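Long-range contact in ebony (PDB 6DYN), which probably joins beta-alanine to amines such as dopamine and histamine, here represented by its C-terminal, amine-binding domain: residues T162-L167 and Q204-H209. Sequence-based numbering, arbitrary orientation.
Sequences TNTSPL and QRAIVH. With CA (calcium ion), chain C; HSM (histamine), chain B.
Asn163 and Ile207 form an antiparallel hydrogen-bonded pair: Asn163 N gives its hydrogen to Ile207 O (2.7 Å), and Ile207 N returns a hydrogen bond to Asn163 O (3.0 Å). Thr162 and Val208 follow as a non-hydrogen-bonded pair. On the face covered by helix 166-174, the side-chain amide of Asn163 reaches His209: Asn163 ND2 donates to His209 ND1 (2.9 Å, 171° at the hydrogen). The acceptor lies in the amide plane, whereas the donor stands 32° out of the imidazole plane, and Ile207 CG2 lies over one face of that ring, displaced toward the rim. CG anti to the carbonyl carbon (chi1 -78°) sets the amide beside the backbone N, and the turn about CB-CG points Asn163 OD1 to the calcium ion (2.4 Å) and ND2 to the ring. A leucine in place of His209 would probably leave Asn163 ND2 without this acceptor and the calcium-binding amide freer to turn. On the face toward helix 93-111, Thr162 CG2 meets Ala206 CB (4.1 Å), while Thr162 OG1 bonds to Glu104. Water joins the strand ends, linking Thr164 O, Arg205 O and Gln204 NE2. Histamine lies against 162-164: its amine N makes a weak bond to Thr162 O (3.1 Å) and donates to a water that also bonds to Thr162 O and lies on the calcium ion. Here two strands of a mixed sheet, consistent with a GNAT-like acyltransferase fold, pair beside the amine pocket, which Glu32 helps to complete.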
# COMPACT_ATOMS: atom_id res chain seq x y z
N THR A 162 0.85 -6.74 -0.61
CA THR A 162 1.90 -7.25 0.27
C THR A 162 1.86 -6.44 1.56
O THR A 162 2.07 -5.23 1.55
CB THR A 162 3.28 -7.17 -0.38
OG1 THR A 162 3.24 -7.89 -1.61
CG2 THR A 162 4.33 -7.85 0.48
N ASN A 163 1.57 -7.11 2.67
CA ASN A 163 1.43 -6.45 3.96
C ASN A 163 2.72 -6.62 4.74
O ASN A 163 3.19 -7.75 4.94
CB ASN A 163 0.22 -7.01 4.70
CG ASN A 163 -1.08 -6.43 4.16
OD1 ASN A 163 -1.20 -5.23 4.02
ND2 ASN A 163 -2.01 -7.28 3.79
N THR A 164 3.31 -5.49 5.16
CA THR A 164 4.64 -5.48 5.74
C THR A 164 4.68 -5.05 7.20
O THR A 164 5.76 -5.00 7.80
CB THR A 164 5.56 -4.56 4.92
OG1 THR A 164 4.93 -3.29 4.79
CG2 THR A 164 5.82 -5.14 3.52
N SER A 165 3.54 -4.75 7.79
CA SER A 165 3.53 -4.47 9.22
C SER A 165 2.61 -5.45 9.92
O SER A 165 1.68 -5.99 9.31
CB SER A 165 3.08 -3.04 9.51
OG SER A 165 1.68 -2.91 9.35
N PRO A 166 2.84 -5.70 11.21
CA PRO A 166 1.97 -6.65 11.92
C PRO A 166 0.50 -6.25 11.89
O PRO A 166 -0.36 -7.13 11.70
CB PRO A 166 2.56 -6.64 13.33
CG PRO A 166 3.98 -6.27 13.14
CD PRO A 166 3.97 -5.26 12.03
N LEU A 167 0.18 -4.96 12.01
CA LEU A 167 -1.22 -4.53 12.03
C LEU A 167 -1.90 -4.81 10.70
O LEU A 167 -3.03 -5.31 10.66
CB LEU A 167 -1.34 -3.04 12.36
CG LEU A 167 -2.72 -2.37 12.30
CD1 LEU A 167 -3.76 -3.04 13.17
CD2 LEU A 167 -2.61 -0.90 12.72
N GLN A 204 10.15 -10.43 11.45
CA GLN A 204 9.57 -9.47 10.52
C GLN A 204 9.35 -10.14 9.16
O GLN A 204 10.31 -10.57 8.51
CB GLN A 204 10.43 -8.22 10.36
CG GLN A 204 9.80 -7.19 9.41
CD GLN A 204 10.60 -5.89 9.25
OE1 GLN A 204 11.50 -5.60 10.02
NE2 GLN A 204 10.24 -5.10 8.26
N ARG A 205 8.08 -10.20 8.75
CA ARG A 205 7.64 -10.86 7.53
C ARG A 205 7.14 -9.84 6.51
O ARG A 205 6.74 -8.73 6.83
CB ARG A 205 6.52 -11.87 7.83
CG ARG A 205 6.61 -12.61 9.16
CD ARG A 205 7.92 -13.38 9.32
NE ARG A 205 8.01 -14.44 8.33
CZ ARG A 205 9.05 -15.26 8.20
NH1 ARG A 205 10.09 -15.14 8.99
NH2 ARG A 205 9.03 -16.20 7.27
N ALA A 206 7.18 -10.24 5.24
CA ALA A 206 6.38 -9.62 4.20
C ALA A 206 5.42 -10.70 3.75
O ALA A 206 5.85 -11.79 3.35
CB ALA A 206 7.23 -9.12 3.02
N ILE A 207 4.13 -10.43 3.86
CA ILE A 207 3.11 -11.42 3.57
C ILE A 207 2.32 -10.94 2.36
O ILE A 207 1.78 -9.83 2.37
CB ILE A 207 2.20 -11.69 4.77
CG1 ILE A 207 3.07 -12.15 5.97
CG2 ILE A 207 1.16 -12.72 4.41
CD1 ILE A 207 2.34 -12.23 7.27
N VAL A 208 2.30 -11.77 1.33
CA VAL A 208 1.56 -11.50 0.11
C VAL A 208 0.16 -12.04 0.32
O VAL A 208 -0.02 -13.24 0.52
CB VAL A 208 2.21 -12.17 -1.11
CG1 VAL A 208 1.37 -11.91 -2.35
CG2 VAL A 208 3.60 -11.64 -1.32
N HIS A 209 -0.82 -11.14 0.26
CA HIS A 209 -2.21 -11.45 0.57
C HIS A 209 -3.07 -11.31 -0.67
O HIS A 209 -2.82 -10.43 -1.50
CB HIS A 209 -2.74 -10.52 1.67
CG HIS A 209 -2.39 -10.94 3.06
ND1 HIS A 209 -1.64 -10.16 3.91
CD2 HIS A 209 -2.71 -12.06 3.76
CE1 HIS A 209 -1.49 -10.78 5.07
NE2 HIS A 209 -2.13 -11.94 5.00
CA CA C . -2.47 -3.59 2.76
N HSM B . 2.19 -2.38 0.32
CA HSM B . 3.61 -2.69 0.43
CB HSM B . 4.14 -2.20 1.79
CG HSM B . 5.15 -1.07 1.58
ND1 HSM B . 5.11 -0.15 0.63
CD2 HSM B . 6.26 -0.81 2.35
CE1 HSM B . 6.17 0.67 0.78
NE2 HSM B . 6.87 0.25 1.86
O HOH W 1 0.17 -2.76 2.50
O HOH W 2 8.00 -6.16 6.70